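Local coordinates for hypothetical nigD-like protein (PDB 3QWN) that probably serves as a NigD-like immunity protein of Bacteroides, giving its host protection against a toxin, at residues Arg54-Tyr59 with Ser74-Val79; Pro81-Ala86 with Leu164-Asp169; Met145-Asp150 with Ile183-Tyr188. All blocks are in the same frame, centred on the assembly; numbering follows the deposited sequence.

Interaction 1 (Arg54-Tyr59 with Ser74-Val79); sequences RVMSNY and SLQSLV
M56 and Q76 face each other across an antiparallel hairpin and exchange both backbone bonds. M56 N gives to Q76 O at 2.8 Å, and Q76 N returns the bond to M56 O at 2.9 Å. The next hydrogen-bonded pair, N58 with S74, is joined by its backbones as well, and here S74 O accepts twice. N58 N reaches it from above the carbonyl plane, whereas S57 OG comes almost straight in beyond the oxygen, 2.9 Å from S74 O. That hydroxyl is placed by a first torsion of -177°, which turns OG away from its own N and lays it beside its carbonyl carbon. On the face bearing S57 and L75, L75 CD2 lies against S57 CB and OG and 3.7 Å from V55 CG2. L78 packs beside M56, a selenomethionine, with L78 CD2 3.7 Å from M56 SE. The other branch, L78 CD1, lies 3.6 Å from R54 CG. A water bridges the two segments: it donates to R54 O over 2.7 Å and accepts from L78 N.

Further out, F14 of strand 13-19 and Y163 of strand 158-167 pack on L78 and M56. R54 forms a salt bridge with D31, and its bonds to N113 and S165 reach the beta sandwich domain. The contact pairs a polar backbone ladder, with S74 O gripped by two donors, with apolar packing of L78 against M56 and the aliphatic part of R54.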
ATOM      1  N   ARG A  54       7.139  -1.359  -6.440  1.00 38.61           N
ATOM      2  CA  ARG A  54       5.932  -1.926  -5.841  1.00 35.71           C
ATOM      3  C   ARG A  54       4.778  -1.300  -6.647  1.00 39.69           C
ATOM      4  O   ARG A  54       4.651  -0.073  -6.649  1.00 40.01           O
ATOM      5  CB  ARG A  54       5.894  -1.592  -4.341  1.00 34.43           C
ATOM      6  CG  ARG A  54       4.677  -2.078  -3.549  1.00 32.05           C
ATOM      7  CD  ARG A  54       4.756  -3.549  -3.319  1.00 38.56           C
ATOM      8  NE  ARG A  54       3.685  -4.082  -2.472  1.00 46.00           N
ATOM      9  CZ  ARG A  54       3.498  -5.384  -2.277  1.00 56.78           C
ATOM     10  NH1 ARG A  54       4.282  -6.271  -2.878  1.00 43.00           N
ATOM     11  NH2 ARG A  54       2.506  -5.813  -1.506  1.00 39.76           N
ATOM     12  N   VAL A  55       3.989  -2.126  -7.389  1.00 34.44           N
ATOM     13  CA  VAL A  55       2.939  -1.647  -8.296  1.00 33.44           C
ATOM     14  C   VAL A  55       1.680  -2.530  -8.223  1.00 35.94           C
ATOM     15  O   VAL A  55       1.713  -3.613  -7.648  1.00 35.57           O
ATOM     16  CB  VAL A  55       3.483  -1.633  -9.790  1.00 37.83           C
ATOM     17  CG1 VAL A  55       4.579  -0.588 -10.009  1.00 37.45           C
ATOM     18  CG2 VAL A  55       3.957  -3.018 -10.242  1.00 37.03           C
HETATM   19  N   MSE A  56       0.593  -2.079  -8.886  1.00 31.16           N
HETATM   20  CA  MSE A  56      -0.648  -2.828  -9.141  1.00 28.51           C
HETATM   21  C   MSE A  56      -0.551  -3.426 -10.571  1.00 31.77           C
HETATM   22  O   MSE A  56      -0.065  -2.779 -11.512  1.00 29.44           O
HETATM   23  CB  MSE A  56      -1.908  -1.956  -8.983  1.00 29.73           C
HETATM   24  CG  MSE A  56      -2.063  -1.409  -7.561  1.00 36.48           C
HETATM   25 SE   MSE A  56      -2.050  -2.824  -6.185  0.75 42.30          SE
HETATM   26  CE  MSE A  56      -3.650  -3.784  -6.741  1.00 36.68           C
ATOM     27  N   SER A  57      -0.974  -4.668 -10.737  1.00 30.92           N
ATOM     28  CA  SER A  57      -0.861  -5.272 -12.057  1.00 30.29           C
ATOM     29  C   SER A  57      -1.922  -6.302 -12.320  1.00 36.56           C
ATOM     30  O   SER A  57      -2.290  -7.087 -11.440  1.00 36.12           O
ATOM     31  CB  SER A  57       0.514  -5.936 -12.208  1.00 31.27           C
ATOM     32  OG  SER A  57       0.759  -6.497 -13.485  1.00 37.11           O
ATOM     33  N   ASN A  58      -2.335  -6.350 -13.581  1.00 35.25           N
ATOM     34  CA  ASN A  58      -3.123  -7.412 -14.159  1.00 35.65           C
ATOM     35  C   ASN A  58      -2.129  -8.226 -14.985  1.00 41.63           C
ATOM     36  O   ASN A  58      -1.516  -7.716 -15.932  1.00 42.14           O
ATOM     37  CB  ASN A  58      -4.310  -6.931 -14.990  1.00 37.26           C
ATOM     38  CG  ASN A  58      -5.136  -8.077 -15.528  1.00 50.04           C
ATOM     39  OD1 ASN A  58      -4.984  -8.486 -16.655  1.00 52.52           O
ATOM     40  ND2 ASN A  58      -5.941  -8.694 -14.706  1.00 54.77           N
ATOM     41  N   TYR A  59      -1.924  -9.471 -14.593  1.00 37.45           N
ATOM     42  CA  TYR A  59      -0.978 -10.339 -15.271  1.00 36.04           C
ATOM     43  C   TYR A  59      -1.481 -11.757 -15.183  1.00 40.18           C
ATOM     44  O   TYR A  59      -2.281 -12.080 -14.300  1.00 36.93           O
ATOM     45  CB  TYR A  59       0.436 -10.213 -14.604  1.00 34.92           C
ATOM     46  CG  TYR A  59       0.545 -10.926 -13.277  1.00 34.54           C
ATOM     47  CD1 TYR A  59       0.074 -10.340 -12.101  1.00 36.11           C
ATOM     48  CD2 TYR A  59       1.071 -12.211 -13.196  1.00 36.30           C
ATOM     49  CE1 TYR A  59       0.174 -10.994 -10.869  1.00 35.05           C
ATOM     50  CE2 TYR A  59       1.152 -12.889 -11.972  1.00 37.53           C
ATOM     51  CZ  TYR A  59       0.709 -12.275 -10.810  1.00 44.34           C
ATOM     52  OH  TYR A  59       0.791 -12.936  -9.600  1.00 43.67           O
ATOM     53  N   SER A  74      -1.657  -5.165 -17.543  1.00 37.97           N
ATOM     54  CA  SER A  74      -1.757  -3.770 -17.057  1.00 38.23           C
ATOM     55  C   SER A  74      -0.837  -3.539 -15.885  1.00 38.09           C
ATOM     56  O   SER A  74      -0.513  -4.472 -15.186  1.00 37.78           O
ATOM     57  CB  SER A  74      -3.189  -3.359 -16.724  1.00 40.90           C
ATOM     58  OG  SER A  74      -3.574  -3.817 -15.448  1.00 54.80           O
ATOM     59  N   LEU A  75      -0.363  -2.317 -15.742  1.00 33.90           N
ATOM     60  CA  LEU A  75       0.496  -1.843 -14.664  1.00 33.30           C
ATOM     61  C   LEU A  75       0.087  -0.484 -14.260  1.00 40.22           C
ATOM     62  O   LEU A  75      -0.188   0.349 -15.121  1.00 39.30           O
ATOM     63  CB  LEU A  75       1.977  -1.770 -15.056  1.00 33.53           C
ATOM     64  CG  LEU A  75       2.796  -3.030 -15.114  1.00 37.52           C
ATOM     65  CD1 LEU A  75       4.177  -2.717 -15.700  1.00 39.70           C
ATOM     66  CD2 LEU A  75       2.942  -3.699 -13.741  1.00 31.17           C
ATOM     67  N   GLN A  76       0.063  -0.235 -12.956  1.00 40.13           N
ATOM     68  CA  GLN A  76      -0.189   1.102 -12.448  1.00 41.26           C
ATOM     69  C   GLN A  76       0.492   1.260 -11.099  1.00 45.21           C
ATOM     70  O   GLN A  76       0.788   0.284 -10.418  1.00 46.07           O
ATOM     71  CB  GLN A  76      -1.677   1.465 -12.404  1.00 41.73           C
ATOM     72  CG  GLN A  76      -2.463   0.807 -11.309  1.00 46.89           C
ATOM     73  CD  GLN A  76      -3.914   1.147 -11.454  1.00 64.23           C
ATOM     74  OE1 GLN A  76      -4.580   0.802 -12.447  1.00 65.23           O
ATOM     75  NE2 GLN A  76      -4.443   1.795 -10.444  1.00 50.72           N
ATOM     76  N   SER A  77       0.777   2.485 -10.749  1.00 41.80           N
ATOM     77  CA  SER A  77       1.435   2.801  -9.510  1.00 42.19           C
ATOM     78  C   SER A  77       0.503   2.622  -8.317  1.00 46.45           C
ATOM     79  O   SER A  77      -0.733   2.549  -8.451  1.00 45.59           O
ATOM     80  CB  SER A  77       1.938   4.236  -9.565  1.00 45.92           C
ATOM     81  OG  SER A  77       0.847   5.143  -9.573  1.00 47.89           O
ATOM     82  N   LEU A  78       1.119   2.546  -7.145  1.00 42.66           N
ATOM     83  CA  LEU A  78       0.430   2.528  -5.865  1.00 40.52           C
ATOM     84  C   LEU A  78       1.196   3.480  -4.954  1.00 47.61           C
ATOM     85  O   LEU A  78       2.328   3.885  -5.290  1.00 47.82           O
ATOM     86  CB  LEU A  78       0.252   1.113  -5.276  1.00 38.14           C
ATOM     87  CG  LEU A  78       1.456   0.191  -5.089  1.00 38.76           C
ATOM     88  CD1 LEU A  78       2.297   0.609  -3.922  1.00 41.04           C
ATOM     89  CD2 LEU A  78       0.997  -1.193  -4.768  1.00 27.75           C
ATOM     90  N   VAL A  79       0.581   3.876  -3.827  1.00 45.07           N
ATOM     91  CA  VAL A  79       1.216   4.819  -2.896  1.00 45.18           C
ATOM     92  C   VAL A  79       2.000   3.988  -1.899  1.00 50.66           C
ATOM     93  O   VAL A  79       1.454   3.024  -1.362  1.00 51.99           O
ATOM     94  CB  VAL A  79       0.173   5.758  -2.218  1.00 48.22           C
ATOM     95  CG1 VAL A  79       0.845   6.868  -1.436  1.00 48.61           C
ATOM     96  CG2 VAL A  79      -0.792   6.353  -3.243  1.00 47.52           C
TER
HETATM   97  O   HOH W   1       4.127   2.388  -7.572  1.00 35.80           O

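Interaction 2 (Pro81-Ala86 with Leu164-Asp169); sequences PTPKPA and LSVPLD
L164 meets P81 within the C-terminal beta sandwich: strand 158-167 is an outer strand of the three-stranded antiparallel sheet, and residues 81-83 run into the short edge strand 84-85 of the other, five-stranded sheet. The contact thus lies between the layers and is mostly buried. L164 CD2 approaches P81 CG at 4.0 Å, the two side chains crossing at about a right angle. S165 contributes its carbonyl, with S165 O 3.8 Å from P81 CD, while its hydroxyl bonds to N113 of strand 111-120.

V166 comes next and touches with both branches. With a first torsion of -173°, CG1 stands opposite the backbone N and reaches both prolines, 3.5 Å from P81 O. The same methyl is 3.7 Å from P83 CG, so one branch meets a carbonyl oxygen of one proline and the ring of another. The second branch, V166 CG2, lies 4.2 Å from P81 CG. Strand 127-133 adds I130, which packs against both V166 and P83, and L112, on the adjacent strand of the same sheet as V166, touches V166.

P167 ends the row. P81, P83 and P167 have no backbone N-H to give, and the two segments meet by packing, without direct hydrogen bonds between them. P167 CG faces T82 OG1 at 4.0 Å, and the closest approach of all belongs to the same ring, P167 CD resting 3.3 Å from P81 O.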
ATOM      1  N   PRO A  81       3.517   5.067   1.320  1.00 51.02           N
ATOM      2  CA  PRO A  81       3.818   6.117   2.303  1.00 52.48           C
ATOM      3  C   PRO A  81       4.671   5.591   3.455  1.00 59.88           C
ATOM      4  O   PRO A  81       4.354   4.570   4.093  1.00 56.93           O
ATOM      5  CB  PRO A  81       2.436   6.582   2.773  1.00 54.16           C
ATOM      6  CG  PRO A  81       1.535   5.391   2.587  1.00 56.24           C
ATOM      7  CD  PRO A  81       2.160   4.503   1.520  1.00 50.73           C
ATOM      8  N   THR A  82       5.779   6.304   3.722  1.00 61.84           N
ATOM      9  CA  THR A  82       6.643   5.942   4.836  1.00 62.97           C
ATOM     10  C   THR A  82       6.006   6.536   6.102  1.00 67.04           C
ATOM     11  O   THR A  82       5.727   7.747   6.113  1.00 68.44           O
ATOM     12  CB  THR A  82       8.101   6.390   4.603  1.00 68.75           C
ATOM     13  OG1 THR A  82       8.600   5.758   3.422  1.00 67.45           O
ATOM     14  CG2 THR A  82       9.015   6.027   5.783  1.00 67.54           C
ATOM     15  N   PRO A  83       5.732   5.710   7.151  1.00 60.30           N
ATOM     16  CA  PRO A  83       5.165   6.273   8.390  1.00 60.45           C
ATOM     17  C   PRO A  83       6.084   7.355   8.974  1.00 63.00           C
ATOM     18  O   PRO A  83       7.296   7.153   9.101  1.00 63.10           O
ATOM     19  CB  PRO A  83       5.058   5.050   9.323  1.00 62.38           C
ATOM     20  CG  PRO A  83       5.084   3.878   8.420  1.00 65.38           C
ATOM     21  CD  PRO A  83       5.986   4.261   7.294  1.00 60.49           C
ATOM     22  N   LYS A  84       5.504   8.520   9.271  1.00 58.49           N
ATOM     23  CA  LYS A  84       6.238   9.660   9.792  1.00 60.43           C
ATOM     24  C   LYS A  84       5.486  10.285  10.975  1.00 66.24           C
ATOM     25  O   LYS A  84       4.252  10.303  10.952  1.00 63.22           O
ATOM     26  CB  LYS A  84       6.488  10.698   8.680  1.00 62.29           C
ATOM     27  CG  LYS A  84       7.611  10.334   7.718  1.00 69.73           C
ATOM     28  CD  LYS A  84       7.419  11.057   6.386  1.00 89.93           C
ATOM     29  CE  LYS A  84       8.297  10.509   5.271  1.00105.63           C
ATOM     30  NZ  LYS A  84       7.916  11.053   3.928  1.00112.51           N
ATOM     31  N   PRO A  85       6.202  10.803  12.018  1.00 67.29           N
ATOM     32  CA  PRO A  85       5.496  11.417  13.163  1.00 69.44           C
ATOM     33  C   PRO A  85       4.752  12.688  12.764  1.00 74.65           C
ATOM     34  O   PRO A  85       5.095  13.291  11.753  1.00 74.70           O
ATOM     35  CB  PRO A  85       6.625  11.718  14.154  1.00 74.20           C
ATOM     36  CG  PRO A  85       7.850  11.848  13.305  1.00 78.46           C
ATOM     37  CD  PRO A  85       7.671  10.858  12.204  1.00 70.77           C
ATOM     38  N   ALA A  86       3.739  13.089  13.555  1.00 72.75           N
ATOM     39  CA  ALA A  86       2.914  14.277  13.298  1.00 73.95           C
ATOM     40  C   ALA A  86       3.750  15.579  13.164  1.00 85.55           C
ATOM     41  O   ALA A  86       3.312  16.520  12.501  1.00 85.16           O
ATOM     42  CB  ALA A  86       1.881  14.432  14.399  1.00 75.00           C
ATOM     43  N   LEU A 164      -2.542   1.303  -1.306  1.00 39.95           N
ATOM     44  CA  LEU A 164      -1.421   1.679  -0.449  1.00 41.44           C
ATOM     45  C   LEU A 164      -0.623   0.446   0.002  1.00 45.92           C
ATOM     46  O   LEU A 164      -1.201  -0.573   0.329  1.00 45.67           O
ATOM     47  CB  LEU A 164      -1.937   2.436   0.802  1.00 42.84           C
ATOM     48  CG  LEU A 164      -2.127   3.953   0.692  1.00 48.67           C
ATOM     49  CD1 LEU A 164      -3.337   4.325  -0.179  1.00 48.87           C
ATOM     50  CD2 LEU A 164      -2.304   4.541   2.038  1.00 45.08           C
ATOM     51  N   SER A 165       0.699   0.559   0.044  1.00 43.54           N
ATOM     52  CA  SER A 165       1.599  -0.469   0.554  1.00 43.27           C
ATOM     53  C   SER A 165       2.522   0.254   1.493  1.00 50.32           C
ATOM     54  O   SER A 165       3.395   0.995   1.035  1.00 52.57           O
ATOM     55  CB  SER A 165       2.352  -1.171  -0.572  1.00 45.41           C
ATOM     56  OG  SER A 165       1.759  -2.404  -0.940  1.00 45.78           O
ATOM     57  N   VAL A 166       2.225   0.192   2.795  1.00 46.12           N
ATOM     58  CA  VAL A 166       3.003   0.880   3.817  1.00 49.12           C
ATOM     59  C   VAL A 166       4.263   0.047   4.141  1.00 59.62           C
ATOM     60  O   VAL A 166       4.116  -1.039   4.720  1.00 60.57           O
ATOM     61  CB  VAL A 166       2.174   1.170   5.106  1.00 52.37           C
ATOM     62  CG1 VAL A 166       2.973   2.028   6.073  1.00 53.89           C
ATOM     63  CG2 VAL A 166       0.841   1.829   4.783  1.00 50.91           C
ATOM     64  N   PRO A 167       5.498   0.544   3.825  1.00 58.61           N
ATOM     65  CA  PRO A 167       6.724  -0.225   4.172  1.00 59.45           C
ATOM     66  C   PRO A 167       6.931  -0.379   5.679  1.00 64.21           C
ATOM     67  O   PRO A 167       6.771   0.588   6.415  1.00 67.08           O
ATOM     68  CB  PRO A 167       7.854   0.601   3.543  1.00 61.78           C
ATOM     69  CG  PRO A 167       7.295   1.978   3.415  1.00 65.70           C
ATOM     70  CD  PRO A 167       5.831   1.813   3.140  1.00 59.71           C
ATOM     71  N   LEU A 168       7.287  -1.588   6.135  1.00 59.15           N
ATOM     72  CA  LEU A 168       7.458  -1.866   7.565  1.00 59.59           C
ATOM     73  C   LEU A 168       8.906  -2.251   7.936  1.00 68.33           C
ATOM     74  O   LEU A 168       9.155  -2.722   9.050  1.00 70.10           O
ATOM     75  CB  LEU A 168       6.482  -2.982   8.014  1.00 57.53           C
ATOM     76  CG  LEU A 168       5.006  -2.812   7.704  1.00 58.10           C
ATOM     77  CD1 LEU A 168       4.250  -4.106   7.994  1.00 57.96           C
ATOM     78  CD2 LEU A 168       4.413  -1.634   8.445  1.00 53.57           C
ATOM     79  N   ASP A 169       9.858  -1.992   7.030  1.00 68.15           N
ATOM     80  CA  ASP A 169      11.286  -2.292   7.204  1.00 70.42           C
ATOM     81  C   ASP A 169      11.916  -1.522   8.374  1.00 75.59           C
ATOM     82  O   ASP A 169      12.795  -2.071   9.050  1.00 77.90           O
ATOM     83  CB  ASP A 169      12.050  -2.011   5.899  1.00 73.09           C
ATOM     84  CG  ASP A 169      11.445  -2.712   4.694  1.00 95.88           C
ATOM     85  OD1 ASP A 169      11.335  -3.962   4.719  1.00 97.91           O
ATOM     86  OD2 ASP A 169      11.007  -2.011   3.758  1.00106.44           O
TER

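Interaction 3 (Met145-Asp150 with Ile183-Tyr188); sequences MLLYHD and IKFKYY
A parallel pair of neighbouring strands, 142-150 and 181-190, is joined here with M145 opposite F185 and L146 opposite K186, their axes diverging by 32°. M145 uses both of its backbone groups and straddles F185: M145 N gives to K184 O at 2.9 Å, nearly straight at the hydrogen (174°). K186 N then donates to M145 O at 2.8 Å, and L147 N continues the ladder to K186 O at 2.9 Å. One step on, the strands have drawn apart and a water takes the next rung, accepting from Y188 N and donating to L147 O, a carbonyl that H97 also reaches.

The strands belong to the mixed five-stranded layer of the C-terminal beta sandwich, and the chain passes between them by way of strand 158-167 in the facing layer. M145, F185 and L147 pack against L112, M114 and L116, respectively, of strand 111-120 in that layer. M145 is a selenomethionine, and M145 SE rests 3.7 Å from I183 CG2, its chain reaching there fully extended beyond CG. The F185 ring, swung opposite its backbone N (chi1 176°), lies obliquely to L147, with F185 CZ 3.7 Å from L147 CB. L147 CB also meets Y187 CB at 3.8 Å.

The face bearing L146 and K186 is partly exposed. L146 CD1 sits at the edge of the Y188 ring, near its plane and 4.1 Å from Y188 CE1, and also leans on the K186 backbone. Y188 in turn stacks on H97, while the amine of K186 makes a long, weak ion pair with E198.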
HETATM    1  N   MSE A 145      -0.761   3.867  13.755  1.00 54.57           N
HETATM    2  CA  MSE A 145      -0.802   4.472  12.427  1.00 51.22           C
HETATM    3  C   MSE A 145      -2.136   5.123  12.173  1.00 56.30           C
HETATM    4  O   MSE A 145      -3.176   4.525  12.418  1.00 57.07           O
HETATM    5  CB  MSE A 145      -0.527   3.433  11.346  1.00 50.44           C
HETATM    6  CG  MSE A 145       0.862   2.858  11.393  1.00 57.18           C
HETATM    7 SE   MSE A 145       1.184   1.813   9.814  0.75 62.66          SE
HETATM    8  CE  MSE A 145       2.924   1.092  10.309  1.00 61.20           C
ATOM      9  N   LEU A 146      -2.111   6.358  11.713  1.00 54.58           N
ATOM     10  CA  LEU A 146      -3.314   7.095  11.355  1.00 54.47           C
ATOM     11  C   LEU A 146      -3.195   7.479   9.906  1.00 56.85           C
ATOM     12  O   LEU A 146      -2.171   8.034   9.510  1.00 56.02           O
ATOM     13  CB  LEU A 146      -3.529   8.335  12.241  1.00 56.82           C
ATOM     14  CG  LEU A 146      -4.672   9.305  11.856  1.00 60.91           C
ATOM     15  CD1 LEU A 146      -6.068   8.604  11.869  1.00 60.54           C
ATOM     16  CD2 LEU A 146      -4.677  10.503  12.790  1.00 60.00           C
ATOM     17  N   LEU A 147      -4.229   7.159   9.106  1.00 51.40           N
ATOM     18  CA  LEU A 147      -4.217   7.512   7.706  1.00 48.55           C
ATOM     19  C   LEU A 147      -4.357   9.031   7.527  1.00 54.83           C
ATOM     20  O   LEU A 147      -5.265   9.657   8.093  1.00 54.75           O
ATOM     21  CB  LEU A 147      -5.325   6.784   6.911  1.00 45.47           C
ATOM     22  CG  LEU A 147      -5.326   7.040   5.401  1.00 45.52           C
ATOM     23  CD1 LEU A 147      -4.184   6.328   4.711  1.00 43.84           C
ATOM     24  CD2 LEU A 147      -6.636   6.692   4.795  1.00 44.50           C
ATOM     25  N   TYR A 148      -3.443   9.593   6.735  1.00 51.05           N
ATOM     26  CA  TYR A 148      -3.483  10.958   6.277  1.00 51.91           C
ATOM     27  C   TYR A 148      -4.085  10.917   4.868  1.00 53.35           C
ATOM     28  O   TYR A 148      -3.608  10.152   4.015  1.00 49.77           O
ATOM     29  CB  TYR A 148      -2.076  11.582   6.285  1.00 54.37           C
ATOM     30  CG  TYR A 148      -1.983  12.933   5.604  1.00 57.08           C
ATOM     31  CD1 TYR A 148      -1.921  13.034   4.215  1.00 57.56           C
ATOM     32  CD2 TYR A 148      -1.881  14.105   6.347  1.00 60.21           C
ATOM     33  CE1 TYR A 148      -1.857  14.274   3.581  1.00 56.50           C
ATOM     34  CE2 TYR A 148      -1.762  15.347   5.723  1.00 62.11           C
ATOM     35  CZ  TYR A 148      -1.757  15.426   4.339  1.00 69.12           C
ATOM     36  OH  TYR A 148      -1.643  16.639   3.704  1.00 73.69           O
ATOM     37  N   HIS A 149      -5.129  11.712   4.626  1.00 49.95           N
ATOM     38  CA  HIS A 149      -5.728  11.794   3.307  1.00 47.73           C
ATOM     39  C   HIS A 149      -6.173  13.217   3.048  1.00 53.36           C
ATOM     40  O   HIS A 149      -7.068  13.724   3.726  1.00 53.49           O
ATOM     41  CB  HIS A 149      -6.888  10.782   3.095  1.00 46.47           C
ATOM     42  CG  HIS A 149      -7.639  10.986   1.803  1.00 48.69           C
ATOM     43  ND1 HIS A 149      -9.015  10.889   1.750  1.00 49.75           N
ATOM     44  CD2 HIS A 149      -7.179  11.340   0.568  1.00 49.23           C
ATOM     45  CE1 HIS A 149      -9.348  11.152   0.490  1.00 48.31           C
ATOM     46  NE2 HIS A 149      -8.274  11.441  -0.252  1.00 48.25           N
ATOM     47  N   ASP A 150      -5.539  13.852   2.055  1.00 50.43           N
ATOM     48  CA  ASP A 150      -5.871  15.194   1.597  1.00 50.95           C
ATOM     49  C   ASP A 150      -6.492  15.078   0.210  1.00 52.95           C
ATOM     50  O   ASP A 150      -5.802  14.708  -0.738  1.00 49.69           O
ATOM     51  CB  ASP A 150      -4.622  16.085   1.588  1.00 53.51           C
ATOM     52  CG  ASP A 150      -4.834  17.562   1.281  1.00 60.93           C
ATOM     53  OD1 ASP A 150      -6.010  18.017   1.291  1.00 62.28           O
ATOM     54  OD2 ASP A 150      -3.821  18.266   1.055  1.00 62.28           O
ATOM     55  N   ILE A 183       0.709  -3.549  14.767  1.00 57.71           N
ATOM     56  CA  ILE A 183       0.327  -2.337  14.046  1.00 56.99           C
ATOM     57  C   ILE A 183      -1.152  -2.096  14.302  1.00 58.96           C
ATOM     58  O   ILE A 183      -1.970  -2.975  14.033  1.00 57.31           O
ATOM     59  CB  ILE A 183       0.671  -2.389  12.530  1.00 58.56           C
ATOM     60  CG1 ILE A 183       2.205  -2.556  12.323  1.00 60.26           C
ATOM     61  CG2 ILE A 183       0.116  -1.156  11.775  1.00 56.54           C
ATOM     62  CD1 ILE A 183       2.538  -3.482  11.248  1.00 68.90           C
ATOM     63  N   LYS A 184      -1.483  -0.915  14.838  1.00 54.84           N
ATOM     64  CA  LYS A 184      -2.853  -0.494  15.100  1.00 53.98           C
ATOM     65  C   LYS A 184      -3.164   0.676  14.158  1.00 57.31           C
ATOM     66  O   LYS A 184      -2.650   1.782  14.338  1.00 59.99           O
ATOM     67  CB  LYS A 184      -3.045  -0.141  16.571  1.00 58.89           C
ATOM     68  CG  LYS A 184      -2.950  -1.356  17.476  1.00 63.51           C
ATOM     69  CD  LYS A 184      -3.294  -1.001  18.893  1.00 71.19           C
ATOM     70  CE  LYS A 184      -3.077  -2.161  19.832  1.00 68.62           C
ATOM     71  NZ  LYS A 184      -3.600  -1.852  21.175  1.00 86.32           N
ATOM     72  N   PHE A 185      -3.948   0.398  13.118  1.00 49.72           N
ATOM     73  CA  PHE A 185      -4.284   1.349  12.069  1.00 46.87           C
ATOM     74  C   PHE A 185      -5.652   2.005  12.288  1.00 51.67           C
ATOM     75  O   PHE A 185      -6.659   1.320  12.448  1.00 52.20           O
ATOM     76  CB  PHE A 185      -4.229   0.658  10.685  1.00 44.86           C
ATOM     77  CG  PHE A 185      -4.642   1.527   9.522  1.00 43.85           C
ATOM     78  CD1 PHE A 185      -3.783   2.502   9.019  1.00 44.87           C
ATOM     79  CD2 PHE A 185      -5.891   1.373   8.926  1.00 42.57           C
ATOM     80  CE1 PHE A 185      -4.174   3.306   7.949  1.00 43.63           C
ATOM     81  CE2 PHE A 185      -6.275   2.173   7.843  1.00 42.98           C
ATOM     82  CZ  PHE A 185      -5.411   3.134   7.364  1.00 40.60           C
ATOM     83  N   LYS A 186      -5.666   3.349  12.265  1.00 47.90           N
ATOM     84  CA  LYS A 186      -6.851   4.200  12.375  1.00 47.89           C
ATOM     85  C   LYS A 186      -7.031   5.005  11.094  1.00 48.98           C
ATOM     86  O   LYS A 186      -6.056   5.284  10.387  1.00 47.28           O
ATOM     87  CB  LYS A 186      -6.741   5.144  13.574  1.00 53.81           C
ATOM     88  CG  LYS A 186      -7.132   4.513  14.903  1.00 59.61           C
ATOM     89  CD  LYS A 186      -6.979   5.495  16.058  1.00 64.77           C
ATOM     90  CE  LYS A 186      -6.936   4.806  17.399  1.00 74.09           C
ATOM     91  NZ  LYS A 186      -7.009   5.775  18.527  1.00 92.92           N
ATOM     92  N   TYR A 187      -8.270   5.383  10.790  1.00 45.03           N
ATOM     93  CA  TYR A 187      -8.585   6.161   9.577  1.00 44.03           C
ATOM     94  C   TYR A 187      -9.947   6.816   9.748  1.00 48.11           C
ATOM     95  O   TYR A 187     -10.809   6.268  10.452  1.00 49.19           O
ATOM     96  CB  TYR A 187      -8.570   5.258   8.301  1.00 42.22           C
ATOM     97  CG  TYR A 187      -9.701   4.240   8.244  1.00 44.44           C
ATOM     98  CD1 TYR A 187      -9.702   3.115   9.069  1.00 46.11           C
ATOM     99  CD2 TYR A 187     -10.780   4.413   7.377  1.00 44.61           C
ATOM    100  CE1 TYR A 187     -10.756   2.198   9.041  1.00 44.99           C
ATOM    101  CE2 TYR A 187     -11.846   3.511   7.355  1.00 43.53           C
ATOM    102  CZ  TYR A 187     -11.824   2.396   8.174  1.00 47.39           C
ATOM    103  OH  TYR A 187     -12.853   1.477   8.077  1.00 41.51           O
ATOM    104  N   TYR A 188     -10.141   7.973   9.110  1.00 42.29           N
ATOM    105  CA  TYR A 188     -11.424   8.663   9.158  1.00 42.43           C
ATOM    106  C   TYR A 188     -12.307   8.148   8.050  1.00 46.63           C
ATOM    107  O   TYR A 188     -11.844   7.948   6.926  1.00 46.47           O
ATOM    108  CB  TYR A 188     -11.248  10.181   9.090  1.00 43.81           C
ATOM    109  CG  TYR A 188     -10.843  10.793  10.420  1.00 46.13           C
ATOM    110  CD1 TYR A 188      -9.558  10.615  10.933  1.00 48.14           C
ATOM    111  CD2 TYR A 188     -11.737  11.570  11.156  1.00 48.10           C
ATOM    112  CE1 TYR A 188      -9.171  11.195  12.138  1.00 53.94           C
ATOM    113  CE2 TYR A 188     -11.370  12.129  12.385  1.00 51.22           C
ATOM    114  CZ  TYR A 188     -10.081  11.942  12.873  1.00 61.31           C
ATOM    115  OH  TYR A 188      -9.660  12.488  14.074  1.00 62.91           O
TER
HETATM  116  O   HOH W   2      -7.751   9.193   8.053  1.00 48.12           O

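Interactions 2 and 3 lie in the beta sandwich and share its interior: L164 touches L147, and L168 packs on both M145 and I183. Interaction 1 belongs to the OB domain, about 22 Å from interaction 3 between centres and without touching it. It does reach interaction 2, since V79 O probably bonds to S165 N and L78 CD1 packs on S165 CB, linking the two domains. The chemistry follows the setting. Interactions 1 and 3 are partly buried pairings of adjacent strands, antiparallel in one and parallel in the other, both carried by backbone ladders, each with a water joining the two segments. The more deeply buried interaction 2 joins separate layers by proline-rich apolar packing.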